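Local coordinates for putative sugar ABC transport system, substrate-binding protein (Bordetella parapertussis, PDB 5IX8) that probably binds a carbohydrate in the periplasm as the solute-binding component of an ABC transport system, at residues I37-E40 and A41-N45; Y57-V60 and Q61-F64; Q66-S69 and F70-L73; S81-Y85 and S86-P90; I261-Y264 and A265-H269. All coordinates share one frame; numbering follows the deposited sequence.

All five contacts are local, and they follow one another along the chain without nesting or crossing. Contact 1 is in the C-terminal part of helix 28-43, the helix between parallel strands 17-22 and 47-53. Contact 2 turns the loop after strand 47-53 into helix 60-73, and contact 3 continues on the same helix. Contact 4 is the loop from strand 77-80 to helix 89-97. It touches contact 2 through Gly58, Gln63 and Phe64, and contact 3 lightly through Leu67. Contact 5 comes much later, on helix 254-270, yet it packs against contact 1, with Gln263 bonded to Glu40. Together they tie helices and loops to the six-stranded parallel sheet of one lobe.

Contact 1: I37-E40 and A41-N45; sequences IVDE and ARRSN
Asp39 holds Arg42 and Arg43 in a salt-bridge network on one side of the helix. Its CG lies anti to the backbone N (chi1 -174°), which swings the carboxylate forward along the helix. Arg43 reaches it with a chain extended from CG to NE. It grips one oxygen side-on with two nitrogens: Arg43 NE is 2.9 Å from Asp39 OD2, and Arg43 NH2 is 3.2 Å from the same OD2. NE comes from above the carboxylate plane, while NH2 meets OD2 on its syn lone pair. The Asp39 carboxylate and Arg43 guanidinium planes stand 78° apart. Arg42 takes the other oxygen through a longer bridge, Arg42 NH1 to Asp39 OD1 at 3.3 Å. OD2 also meets Arg259 in a salt bridge, so three arginines share this carboxylate.

These residues lie toward the C-terminal part of helix 28-43, the crossover helix of the beta-alpha-beta unit with strands 17-22 and 47-53.

Hydroxyl and backbone bonds run along the same turns. Ser44 OG donates to Glu40 O at 2.8 Å. Arg43 N makes two weak bonds, to Asp39 O and to Glu40 O. Earlier in the turn, Ala41 N bonds Ile37 O at 2.8 Å and Arg42 N bonds Val38 O at 3.2 Å.

Glu40 probably adds an attraction of charge only. Glu40 OE1 lies 4.3 Å from Arg43 NE, well out of the guanidinium plane. The salt-bridge partners of Glu40 OE1 are Arg2 and Arg259.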
loop_
_atom_site.group_PDB
_atom_site.type_symbol
_atom_site.label_atom_id
_atom_site.label_comp_id
_atom_site.label_asym_id
_atom_site.label_seq_id
_atom_site.Cartn_x
_atom_site.Cartn_y
_atom_site.Cartn_z
ATOM N N ILE A 37 -3.214 7.492 -11.560
ATOM C CA ILE A 37 -2.271 8.003 -12.555
ATOM C C ILE A 37 -2.965 8.230 -13.896
ATOM O O ILE A 37 -2.819 9.290 -14.525
ATOM C CB ILE A 37 -1.082 7.038 -12.707
ATOM C CG1 ILE A 37 -0.247 7.045 -11.409
ATOM C CG2 ILE A 37 -0.216 7.459 -13.901
ATOM C CD1 ILE A 37 0.883 5.995 -11.446
ATOM N N VAL A 38 -3.681 7.216 -14.379
ATOM C CA VAL A 38 -4.313 7.299 -15.705
ATOM C C VAL A 38 -5.359 8.409 -15.746
ATOM O O VAL A 38 -5.411 9.229 -16.684
ATOM C CB VAL A 38 -4.920 5.934 -16.063
ATOM C CG1 VAL A 38 -5.826 6.074 -17.297
ATOM C CG2 VAL A 38 -3.801 4.945 -16.301
ATOM N N ASP A 39 -6.214 8.469 -14.729
ATOM C CA ASP A 39 -7.255 9.480 -14.758
ATOM C C ASP A 39 -6.695 10.885 -14.550
ATOM O O ASP A 39 -7.188 11.849 -15.147
ATOM C CB ASP A 39 -8.325 9.176 -13.716
ATOM C CG ASP A 39 -9.472 10.123 -13.841
ATOM O OD1 ASP A 39 -10.179 10.015 -14.875
ATOM O OD2 ASP A 39 -9.637 10.990 -12.951
ATOM N N GLU A 40 -5.686 11.040 -13.700
ATOM C CA GLU A 40 -5.111 12.371 -13.568
ATOM C C GLU A 40 -4.362 12.762 -14.833
ATOM O O GLU A 40 -4.363 13.936 -15.218
ATOM C CB GLU A 40 -4.192 12.421 -12.336
ATOM C CG GLU A 40 -3.856 13.856 -11.962
ATOM C CD GLU A 40 -5.043 14.636 -11.415
ATOM O OE1 GLU A 40 -6.090 14.045 -11.035
ATOM O OE2 GLU A 40 -4.903 15.875 -11.319
ATOM N N ALA A 41 -3.722 11.801 -15.506
ATOM C CA ALA A 41 -2.969 12.153 -16.712
ATOM C C ALA A 41 -3.879 12.724 -17.786
ATOM O O ALA A 41 -3.490 13.672 -18.493
ATOM C CB ALA A 41 -2.211 10.943 -17.256
ATOM N N ARG A 42 -5.083 12.162 -17.945
ATOM C CA ARG A 42 -5.977 12.666 -18.995
ATOM C C ARG A 42 -6.598 14.007 -18.612
ATOM O O ARG A 42 -7.214 14.658 -19.466
ATOM C CB ARG A 42 -7.047 11.624 -19.308
ATOM C CG ARG A 42 -7.994 11.387 -18.149
ATOM C CD ARG A 42 -9.018 10.284 -18.463
ATOM N NE ARG A 42 -10.127 10.767 -19.309
ATOM C CZ ARG A 42 -11.246 11.330 -18.828
ATOM N NH1 ARG A 42 -11.408 11.472 -17.509
ATOM N NH2 ARG A 42 -12.193 11.744 -19.657
ATOM N N ARG A 43 -6.456 14.427 -17.353
ATOM C CA ARG A 43 -6.834 15.768 -16.935
ATOM C C ARG A 43 -5.696 16.758 -17.115
ATOM O O ARG A 43 -5.914 17.981 -17.021
ATOM C CB ARG A 43 -7.253 15.737 -15.470
ATOM C CG ARG A 43 -8.449 14.866 -15.231
ATOM C CD ARG A 43 -8.630 14.752 -13.740
ATOM N NE ARG A 43 -9.723 13.886 -13.324
ATOM C CZ ARG A 43 -10.838 14.293 -12.731
ATOM N NH1 ARG A 43 -11.055 15.577 -12.505
ATOM N NH2 ARG A 43 -11.720 13.391 -12.330
ATOM N N SER A 44 -4.494 16.265 -17.397
ATOM C CA SER A 44 -3.301 17.067 -17.180
ATOM C C SER A 44 -2.329 17.061 -18.353
ATOM O O SER A 44 -1.182 17.488 -18.178
ATOM C CB SER A 44 -2.558 16.575 -15.923
ATOM O OG SER A 44 -3.424 16.537 -14.786
ATOM N N ASN A 45 -2.734 16.557 -19.523
ATOM C CA ASN A 45 -1.868 16.498 -20.713
ATOM C C ASN A 45 -0.603 15.665 -20.473
ATOM O O ASN A 45 0.503 16.036 -20.891
ATOM C CB ASN A 45 -1.502 17.896 -21.207
ATOM C CG ASN A 45 -0.827 17.846 -22.572
ATOM O OD1 ASN A 45 -1.227 17.049 -23.441
ATOM N ND2 ASN A 45 0.190 18.688 -22.774
#

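Contact 2: Y57-V60 and Q61-F64; sequences YGNV and QQQF. With EDO (1,2-ethanediol), chain E.
Gln63 lies one turn after Asn59 and Val60, and its side chain starts beside their carbonyls. Gln63 CB sits 3.6 Å from Val60 O, and Gln63 CG lies 4.1 Å from Asn59 O. Beyond CG the chain is extended (chi2 -167°), and this carries the amide away from the turn. There OE1 accepts from Ala83 N, with a weak bond to Tyr88 OH. NE2 donates to Thr21 OG1 and Ser81 O. Both ends of the buried amide are therefore satisfied.

The backbone starts helix 60-73 here. Phe64 N donates to Val60 O at 2.9 Å, nearly along the C=O axis. Gln63 N reaches Asn59 O only weakly, at 3.4 Å. Asn59 is the N-cap and the centre of an inverse gamma turn, but its side chain makes no capping bond. Its ND2 bonds Ala54 O instead. The Asn59 and Gln62 amides are stacked, with planes 14° apart. A water accepts from Gln61 N at 2.9 Å. Tyr57 N donates to O1 of a 1,2-ethanediol, probably from the crystallisation liquor, at 3.0 Å.

Chemically, at the helix start the bonds across this contact come from the backbone, and a water takes Gln61 N. The side-chain amides of Asn59 and Gln63 are spent on neighbouring loops and strands.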
loop_
_atom_site.group_PDB
_atom_site.type_symbol
_atom_site.label_atom_id
_atom_site.label_comp_id
_atom_site.label_asym_id
_atom_site.label_seq_id
_atom_site.Cartn_x
_atom_site.Cartn_y
_atom_site.Cartn_z
ATOM N N TYR A 57 4.571 -10.912 -5.889
ATOM C CA TYR A 57 5.751 -10.537 -5.106
ATOM C C TYR A 57 6.893 -11.499 -5.430
ATOM O O TYR A 57 6.676 -12.698 -5.654
ATOM C CB TYR A 57 5.451 -10.551 -3.610
ATOM C CG TYR A 57 4.511 -9.438 -3.249
ATOM C CD1 TYR A 57 4.970 -8.122 -3.152
ATOM C CD2 TYR A 57 3.163 -9.691 -3.021
ATOM C CE1 TYR A 57 4.101 -7.100 -2.824
ATOM C CE2 TYR A 57 2.284 -8.667 -2.703
ATOM C CZ TYR A 57 2.753 -7.377 -2.621
ATOM O OH TYR A 57 1.892 -6.367 -2.285
ATOM N N GLY A 58 8.105 -10.960 -5.519
ATOM C CA GLY A 58 9.267 -11.745 -5.899
ATOM C C GLY A 58 9.577 -11.775 -7.384
ATOM O O GLY A 58 10.663 -12.244 -7.752
ATOM N N ASN A 59 8.667 -11.289 -8.245
ATOM C CA ASN A 59 8.879 -11.269 -9.694
ATOM C C ASN A 59 9.735 -10.071 -10.101
ATOM O O ASN A 59 9.336 -9.189 -10.863
ATOM C CB ASN A 59 7.541 -11.261 -10.429
ATOM C CG ASN A 59 6.936 -12.641 -10.515
ATOM O OD1 ASN A 59 7.475 -13.590 -9.919
ATOM N ND2 ASN A 59 5.839 -12.780 -11.261
ATOM N N VAL A 60 10.960 -10.067 -9.579
ATOM C CA VAL A 60 11.827 -8.916 -9.735
ATOM C C VAL A 60 12.382 -8.828 -11.160
ATOM O O VAL A 60 12.426 -7.742 -11.749
ATOM C CB VAL A 60 12.915 -8.997 -8.653
ATOM C CG1 VAL A 60 13.952 -7.971 -8.870
ATOM C CG2 VAL A 60 12.280 -8.784 -7.290
ATOM N N GLN A 61 12.783 -9.965 -11.750
ATOM C CA GLN A 61 13.320 -9.943 -13.114
ATOM C C GLN A 61 12.288 -9.433 -14.112
ATOM O O GLN A 61 12.625 -8.685 -15.044
ATOM C CB GLN A 61 13.813 -11.338 -13.498
ATOM C CG GLN A 61 15.108 -11.743 -12.762
ATOM C CD GLN A 61 16.294 -10.843 -13.134
ATOM O OE1 GLN A 61 16.404 -10.377 -14.278
ATOM N NE2 GLN A 61 17.169 -10.579 -12.168
ATOM N N GLN A 62 11.017 -9.814 -13.924
ATOM C CA GLN A 62 9.948 -9.303 -14.777
ATOM C C GLN A 62 9.912 -7.783 -14.753
ATOM O O GLN A 62 9.765 -7.138 -15.800
ATOM C CB GLN A 62 8.600 -9.872 -14.325
ATOM C CG GLN A 62 8.410 -11.365 -14.612
ATOM C CD GLN A 62 8.990 -12.309 -13.535
ATOM O OE1 GLN A 62 9.849 -11.944 -12.726
ATOM N NE2 GLN A 62 8.507 -13.551 -13.545
ATOM N N GLN A 63 10.070 -7.189 -13.567
ATOM C CA GLN A 63 10.027 -5.734 -13.476
ATOM C C GLN A 63 11.287 -5.099 -14.029
ATOM O O GLN A 63 11.215 -4.021 -14.619
ATOM C CB GLN A 63 9.801 -5.285 -12.033
ATOM C CG GLN A 63 8.382 -5.323 -11.658
ATOM C CD GLN A 63 8.104 -4.602 -10.368
ATOM O OE1 GLN A 63 8.826 -4.753 -9.374
ATOM N NE2 GLN A 63 7.049 -3.830 -10.367
ATOM N N PHE A 64 12.456 -5.723 -13.827
ATOM C CA PHE A 64 13.669 -5.160 -14.430
ATOM C C PHE A 64 13.493 -5.038 -15.937
ATOM O O PHE A 64 13.883 -4.030 -16.548
ATOM C CB PHE A 64 14.881 -6.050 -14.154
ATOM C CG PHE A 64 15.327 -6.106 -12.712
ATOM C CD1 PHE A 64 14.817 -5.276 -11.741
ATOM C CD2 PHE A 64 16.266 -7.063 -12.350
ATOM C CE1 PHE A 64 15.271 -5.342 -10.436
ATOM C CE2 PHE A 64 16.716 -7.168 -11.049
ATOM C CZ PHE A 64 16.231 -6.305 -10.084
HETATM C C1 EDO E . 0.926 -11.678 -5.487
HETATM O O1 EDO E . 2.120 -12.312 -4.992
HETATM C C2 EDO E . -0.240 -11.951 -4.539
HETATM O O2 EDO E . -0.028 -11.222 -3.330
HETATM O O HOH W 1 12.582 -12.662 -10.600
#

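Contact 3: Q66-S69 and F70-L73; sequences QLQS and FKTL
Gln66 O is gripped by two donors. Ser69 OG binds it at 2.7 Å, and Phe70 N binds it at 3.1 Å. Both come from the same face of the carbonyl plane. The hydroxyl gets there because OG sits between the backbone N and the carbonyl carbon of Ser69 (chi1 73°), turned back along the helix. The same oxygen lies over one face of the Phe70 ring, 3.2 Å above its plane and offset toward the rim. Phe70 N also has a weak bond to Leu67 O.

On the inner side, Leu67 CD2 meets Phe70 CD2 at 4.1 Å. These two buried residues are on the side of helix 60-73 that packs on the parallel sheet, where both touch Ala78 of strand 77-80. Leu67 also reaches helix 89-97 at Val91 and Leu95. This is the layered helix-on-sheet packing of a periplasmic binding protein lobe.

On the flank toward helix 89-97 the contact is polar. Gln68 and Lys71 lie side by side and point the same way. Gln68 OE1 touches Lys71 CE at 3.2 Å. Asp94 of helix 89-97 receives both chains, in a salt bridge from Lys71 NZ and a hydrogen bond from Gln68 NE2. Near the helix end, Leu73 N donates to Ser69 O at 3.1 Å, and Leu73 CG packs on that oxygen at 3.4 Å. Lys71 N bonds weakly to Gln68 O.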
loop_
_atom_site.group_PDB
_atom_site.type_symbol
_atom_site.label_atom_id
_atom_site.label_comp_id
_atom_site.label_asym_id
_atom_site.label_seq_id
_atom_site.Cartn_x
_atom_site.Cartn_y
_atom_site.Cartn_z
ATOM N N GLN A 66 10.725 -4.764 -17.592
ATOM C CA GLN A 66 9.748 -3.723 -17.890
ATOM C C GLN A 66 10.382 -2.343 -17.801
ATOM O O GLN A 66 10.128 -1.484 -18.650
ATOM C CB GLN A 66 8.549 -3.831 -16.945
ATOM C CG GLN A 66 7.690 -5.059 -17.279
ATOM C CD GLN A 66 6.838 -5.502 -16.131
ATOM O OE1 GLN A 66 6.873 -4.898 -15.051
ATOM N NE2 GLN A 66 6.059 -6.575 -16.347
ATOM N N LEU A 67 11.194 -2.106 -16.773
ATOM C CA LEU A 67 11.850 -0.810 -16.642
ATOM C C LEU A 67 12.809 -0.572 -17.804
ATOM O O LEU A 67 12.880 0.529 -18.347
ATOM C CB LEU A 67 12.585 -0.747 -15.303
ATOM C CG LEU A 67 11.621 -0.710 -14.103
ATOM C CD1 LEU A 67 12.316 -1.092 -12.774
ATOM C CD2 LEU A 67 10.988 0.673 -13.984
ATOM N N GLN A 68 13.521 -1.618 -18.230
ATOM C CA GLN A 68 14.384 -1.493 -19.396
ATOM C C GLN A 68 13.598 -1.150 -20.652
ATOM O O GLN A 68 14.044 -0.323 -21.460
ATOM C CB GLN A 68 15.171 -2.784 -19.576
ATOM C CG GLN A 68 16.265 -2.886 -18.533
ATOM C CD GLN A 68 17.351 -1.860 -18.789
ATOM O OE1 GLN A 68 17.701 -1.583 -19.957
ATOM N NE2 GLN A 68 17.881 -1.266 -17.706
ATOM N N SER A 69 12.417 -1.739 -20.828
ATOM C CA SER A 69 11.638 -1.423 -22.023
ATOM C C SER A 69 11.137 0.019 -22.011
ATOM O O SER A 69 10.911 0.608 -23.083
ATOM C CB SER A 69 10.465 -2.384 -22.164
ATOM O OG SER A 69 9.483 -2.087 -21.200
ATOM N N PHE A 70 10.955 0.608 -20.825
ATOM C CA PHE A 70 10.586 2.022 -20.773
ATOM C C PHE A 70 11.673 2.901 -21.387
ATOM O O PHE A 70 11.375 3.968 -21.936
ATOM C CB PHE A 70 10.325 2.463 -19.331
ATOM C CG PHE A 70 9.144 1.780 -18.656
ATOM C CD1 PHE A 70 8.216 1.024 -19.370
ATOM C CD2 PHE A 70 8.959 1.930 -17.285
ATOM C CE1 PHE A 70 7.139 0.420 -18.720
ATOM C CE2 PHE A 70 7.885 1.349 -16.640
ATOM C CZ PHE A 70 6.982 0.570 -17.353
ATOM N N LYS A 71 12.932 2.471 -21.299
ATOM C CA LYS A 71 14.032 3.209 -21.910
ATOM C C LYS A 71 13.829 3.344 -23.408
ATOM O O LYS A 71 14.011 4.422 -23.984
ATOM C CB LYS A 71 15.355 2.495 -21.622
ATOM C CG LYS A 71 16.413 3.337 -20.966
ATOM C CD LYS A 71 17.825 2.745 -21.150
ATOM C CE LYS A 71 18.077 1.529 -20.296
ATOM N NZ LYS A 71 19.524 1.086 -20.359
ATOM N N THR A 72 13.468 2.238 -24.057
ATOM C CA THR A 72 13.241 2.243 -25.487
ATOM C C THR A 72 11.990 3.014 -25.860
ATOM O O THR A 72 11.909 3.549 -26.967
ATOM C CB THR A 72 13.146 0.804 -25.971
ATOM O OG1 THR A 72 14.132 0.024 -25.280
ATOM C CG2 THR A 72 13.368 0.736 -27.457
ATOM N N LEU A 73 10.999 3.080 -24.967
ATOM C CA LEU A 73 9.773 3.796 -25.284
ATOM C C LEU A 73 9.899 5.290 -25.057
ATOM O O LEU A 73 8.953 6.024 -25.338
ATOM C CB LEU A 73 8.608 3.256 -24.459
ATOM C CG LEU A 73 8.243 1.811 -24.763
ATOM C CD1 LEU A 73 7.343 1.253 -23.687
ATOM C CD2 LEU A 73 7.597 1.678 -26.142
#

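Contact 4: S81-Y85 and S86-P90; sequences SPAAY and SGYDP
Tyr88 folds back over Pro82, Ala83 and Ala84. Pro82 CB stands over one face of its ring in a CH-pi contact, 4.0 Å from the centroid and 21° off the normal. The ring is laid there by its first torsion, with CG anti to the carbonyl carbon (chi1 -71°). At the tip, Ala83 N donates to Tyr88 OH at 3.3 Å. Ala84 O comes 3.3 Å from Tyr88 CE1, obliquely to the ring. That carbonyl is buried here and has no polar partner in the model.

Tyr85 and Ser86 form the bend of the loop. The Tyr85 ring leaves the bend, with CG anti to the backbone N, and its OH bonds Ser283 O. Ser86 OG lies 3.8 Å from Tyr85 CD2, and its hydrogen bond goes to Asn110 ND2. One water bridges the bend: Tyr85 O accepts from it at 2.8 Å, and it accepts from Tyr88 N at 2.9 Å. It lies at the edge of the Tyr88 ring, in its plane.

The loop runs from strand 77-80 of the parallel sheet to helix 89-97. Tyr88 and Ala84 rest on Val60 of helix 60-73, and Tyr88 also meets the Phe64 ring edge-to-face. Pro82 packs on Ile107 and Val109, in the loop after strand 101-105.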
loop_
_atom_site.group_PDB
_atom_site.type_symbol
_atom_site.label_atom_id
_atom_site.label_comp_id
_atom_site.label_asym_id
_atom_site.label_seq_id
_atom_site.Cartn_x
_atom_site.Cartn_y
_atom_site.Cartn_z
ATOM N N SER A 81 6.189 0.396 -8.214
ATOM C CA SER A 81 5.855 -0.301 -6.967
ATOM C C SER A 81 6.544 -1.649 -7.036
ATOM O O SER A 81 6.129 -2.495 -7.838
ATOM C CB SER A 81 4.345 -0.493 -6.810
ATOM O OG SER A 81 3.650 0.734 -6.794
ATOM N N PRO A 82 7.579 -1.904 -6.241
ATOM C CA PRO A 82 8.456 -3.051 -6.514
ATOM C C PRO A 82 7.953 -4.364 -5.927
ATOM O O PRO A 82 7.291 -4.410 -4.890
ATOM C CB PRO A 82 9.777 -2.631 -5.848
ATOM C CG PRO A 82 9.302 -1.851 -4.634
ATOM C CD PRO A 82 8.072 -1.076 -5.121
ATOM N N ALA A 83 8.317 -5.448 -6.598
ATOM C CA ALA A 83 7.962 -6.791 -6.144
ATOM C C ALA A 83 8.868 -7.305 -5.029
ATOM O O ALA A 83 8.637 -8.404 -4.510
ATOM C CB ALA A 83 7.990 -7.767 -7.315
ATOM N N ALA A 84 9.902 -6.563 -4.685
ATOM C CA ALA A 84 10.752 -6.853 -3.542
ATOM C C ALA A 84 11.383 -5.540 -3.132
ATOM O O ALA A 84 11.510 -4.622 -3.946
ATOM C CB ALA A 84 11.854 -7.857 -3.878
ATOM N N TYR A 85 11.810 -5.463 -1.868
ATOM C CA TYR A 85 12.391 -4.213 -1.379
ATOM C C TYR A 85 13.733 -3.944 -2.042
ATOM O O TYR A 85 13.998 -2.822 -2.497
ATOM C CB TYR A 85 12.554 -4.254 0.134
ATOM C CG TYR A 85 13.085 -2.967 0.764
ATOM C CD1 TYR A 85 12.426 -1.729 0.574
ATOM C CD2 TYR A 85 14.201 -2.991 1.600
ATOM C CE1 TYR A 85 12.875 -0.549 1.202
ATOM C CE2 TYR A 85 14.639 -1.842 2.227
ATOM C CZ TYR A 85 13.986 -0.613 2.023
ATOM O OH TYR A 85 14.461 0.502 2.662
ATOM N N SER A 86 14.590 -4.958 -2.102
ATOM C CA SER A 86 15.980 -4.801 -2.516
ATOM C C SER A 86 16.216 -5.317 -3.930
ATOM O O SER A 86 15.491 -6.176 -4.443
ATOM C CB SER A 86 16.926 -5.511 -1.533
ATOM O OG SER A 86 16.863 -4.902 -0.243
ATOM N N GLY A 87 17.253 -4.769 -4.551
ATOM C CA GLY A 87 17.736 -5.215 -5.842
ATOM C C GLY A 87 17.460 -4.284 -7.016
ATOM O O GLY A 87 17.865 -4.608 -8.138
ATOM N N TYR A 88 16.761 -3.167 -6.807
ATOM C CA TYR A 88 16.390 -2.261 -7.890
ATOM C C TYR A 88 17.361 -1.108 -8.068
ATOM O O TYR A 88 17.217 -0.347 -9.029
ATOM C CB TYR A 88 14.977 -1.688 -7.657
ATOM C CG TYR A 88 13.913 -2.741 -7.867
ATOM C CD1 TYR A 88 13.671 -3.710 -6.902
ATOM C CD2 TYR A 88 13.153 -2.769 -9.034
ATOM C CE1 TYR A 88 12.712 -4.663 -7.072
ATOM C CE2 TYR A 88 12.163 -3.750 -9.218
ATOM C CZ TYR A 88 11.972 -4.697 -8.239
ATOM O OH TYR A 88 11.024 -5.663 -8.393
ATOM N N ASP A 89 18.339 -0.933 -7.181
ATOM C CA ASP A 89 19.202 0.233 -7.364
ATOM C C ASP A 89 19.934 0.194 -8.706
ATOM O O ASP A 89 19.988 1.243 -9.366
ATOM C CB ASP A 89 20.172 0.382 -6.184
ATOM C CG ASP A 89 20.875 1.727 -6.168
ATOM O OD1 ASP A 89 20.203 2.747 -5.963
ATOM O OD2 ASP A 89 22.113 1.757 -6.350
ATOM N N PRO A 90 20.475 -0.936 -9.189
ATOM C CA PRO A 90 21.158 -0.892 -10.502
ATOM C C PRO A 90 20.261 -0.452 -11.637
ATOM O O PRO A 90 20.705 0.317 -12.504
ATOM C CB PRO A 90 21.656 -2.332 -10.705
ATOM C CG PRO A 90 21.802 -2.853 -9.308
ATOM C CD PRO A 90 20.659 -2.246 -8.529
HETATM O O HOH W 2 15.864 -1.831 -4.406
#

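Contact 5: I261-Y264 and A265-H269; sequences IVQY and AIREH
Gln263 and Arg267, one helical turn apart, cross obliquely, with amide and guanidinium planes 60° apart. The meeting atom is NH1 of Arg267, which is 3.0 Å from Gln263 OE1 and 3.0 Å from Gln263 O. OE1 is met in its carbonyl plane, on a lone pair. The backbone O is met from above its plane. Both oxygens lie near the guanidinium plane, at the edge of the group. Gln263 is bent at chi2 (-67°), which turns its amide toward NH1. Arg267 runs extended from CG to NE along the helix.

On another side, Val262 and Ile266 also meet at an angle, and Val262 CG1 touches Ile266 CD1 at 4.1 Å. The Ile266 chain lies along the turn, its CG1 3.3 Å from Val262 O.

The backbone is regular helix. Ala265 N bonds Ile261 O at 2.9 Å, Ile266 N bonds Val262 O, and Glu268 N bonds Tyr264 O at 2.9 Å. Ile261 and Ala265 rest on strand 101-105, and Val262 on helix 28-43, so helix 254-270 is packed against the parallel sheet.

NH1 bonds two oxygens close to the guanidinium plane, which limits how the group can turn. NH2 is spent on Glu8 O. The Gln263 amide is fixed too, by Ile10 N at OE1 and Glu40 at NE2. The guanidinium is met here by neutral carbonyl oxygens, whose dipoles probably stabilise its charge without a salt bridge in this contact.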
loop_
_atom_site.group_PDB
_atom_site.type_symbol
_atom_site.label_atom_id
_atom_site.label_comp_id
_atom_site.label_asym_id
_atom_site.label_seq_id
_atom_site.Cartn_x
_atom_site.Cartn_y
_atom_site.Cartn_z
ATOM N N ILE A 261 1.165 11.549 -7.878
ATOM C CA ILE A 261 2.353 11.245 -8.685
ATOM C C ILE A 261 2.372 12.070 -9.969
ATOM O O ILE A 261 3.408 12.623 -10.365
ATOM C CB ILE A 261 2.409 9.727 -8.956
ATOM C CG1 ILE A 261 2.883 9.020 -7.655
ATOM C CG2 ILE A 261 3.316 9.424 -10.135
ATOM C CD1 ILE A 261 2.584 7.524 -7.629
ATOM N N VAL A 262 1.230 12.174 -10.639
ATOM C CA VAL A 262 1.163 12.969 -11.866
ATOM C C VAL A 262 1.430 14.445 -11.575
ATOM O O VAL A 262 2.197 15.119 -12.292
ATOM C CB VAL A 262 -0.200 12.765 -12.552
ATOM C CG1 VAL A 262 -0.385 13.741 -13.719
ATOM C CG2 VAL A 262 -0.310 11.321 -13.027
ATOM N N GLN A 263 0.782 14.985 -10.531
ATOM C CA GLN A 263 0.944 16.414 -10.256
ATOM C C GLN A 263 2.371 16.749 -9.819
ATOM O O GLN A 263 2.890 17.832 -10.147
ATOM C CB GLN A 263 -0.068 16.868 -9.199
ATOM C CG GLN A 263 -1.503 16.861 -9.762
ATOM C CD GLN A 263 -1.674 17.921 -10.840
ATOM O OE1 GLN A 263 -0.976 18.927 -10.831
ATOM N NE2 GLN A 263 -2.582 17.692 -11.787
ATOM N N TYR A 264 3.013 15.839 -9.076
ATOM C CA TYR A 264 4.402 16.049 -8.679
ATOM C C TYR A 264 5.332 15.931 -9.877
ATOM O O TYR A 264 6.293 16.719 -10.011
ATOM C CB TYR A 264 4.822 15.031 -7.597
ATOM C CG TYR A 264 4.426 15.358 -6.164
ATOM C CD1 TYR A 264 3.086 15.589 -5.810
ATOM C CD2 TYR A 264 5.402 15.430 -5.165
ATOM C CE1 TYR A 264 2.742 15.900 -4.512
ATOM C CE2 TYR A 264 5.075 15.732 -3.838
ATOM C CZ TYR A 264 3.752 15.969 -3.520
ATOM O OH TYR A 264 3.423 16.265 -2.216
ATOM N N ALA A 265 5.074 14.938 -10.749
ATOM C CA ALA A 265 5.938 14.738 -11.920
ATOM C C ALA A 265 5.918 15.958 -12.846
ATOM O O ALA A 265 6.970 16.344 -13.392
ATOM C CB ALA A 265 5.528 13.478 -12.693
ATOM N N ILE A 266 4.740 16.569 -13.059
ATOM C CA ILE A 266 4.692 17.740 -13.947
ATOM C C ILE A 266 5.569 18.843 -13.397
ATOM O O ILE A 266 6.325 19.498 -14.140
ATOM C CB ILE A 266 3.250 18.246 -14.124
ATOM C CG1 ILE A 266 2.389 17.220 -14.852
ATOM C CG2 ILE A 266 3.234 19.560 -14.907
ATOM C CD1 ILE A 266 0.886 17.498 -14.730
ATOM N N ARG A 267 5.482 19.068 -12.086
ATOM C CA ARG A 267 6.279 20.113 -11.458
ATOM C C ARG A 267 7.755 19.799 -11.555
ATOM O O ARG A 267 8.565 20.675 -11.888
ATOM C CB ARG A 267 5.827 20.281 -10.004
ATOM C CG ARG A 267 4.468 20.987 -9.965
ATOM C CD ARG A 267 3.878 20.874 -8.574
ATOM N NE ARG A 267 2.724 21.765 -8.453
ATOM C CZ ARG A 267 1.500 21.448 -8.841
ATOM N NH1 ARG A 267 1.222 20.227 -9.328
ATOM N NH2 ARG A 267 0.558 22.352 -8.699
ATOM N N GLU A 268 8.140 18.557 -11.250
ATOM C CA GLU A 268 9.558 18.193 -11.342
ATOM C C GLU A 268 10.066 18.407 -12.761
ATOM O O GLU A 268 11.126 19.010 -12.976
ATOM C CB GLU A 268 9.746 16.738 -10.918
ATOM C CG GLU A 268 11.114 16.423 -10.294
ATOM C CD GLU A 268 12.225 16.216 -11.316
ATOM O OE1 GLU A 268 11.934 15.855 -12.484
ATOM O OE2 GLU A 268 13.412 16.404 -10.936
ATOM N N HIS A 269 9.268 17.991 -13.738
ATOM C CA HIS A 269 9.669 18.039 -15.139
ATOM C C HIS A 269 9.855 19.464 -15.629
ATOM O O HIS A 269 10.759 19.735 -16.439
ATOM C CB HIS A 269 8.615 17.322 -15.973
ATOM C CG HIS A 269 9.060 16.991 -17.358
ATOM N ND1 HIS A 269 8.311 17.301 -18.466
ATOM C CD2 HIS A 269 10.165 16.346 -17.814
ATOM C CE1 HIS A 269 8.926 16.857 -19.553
ATOM N NE2 HIS A 269 10.067 16.300 -19.187
#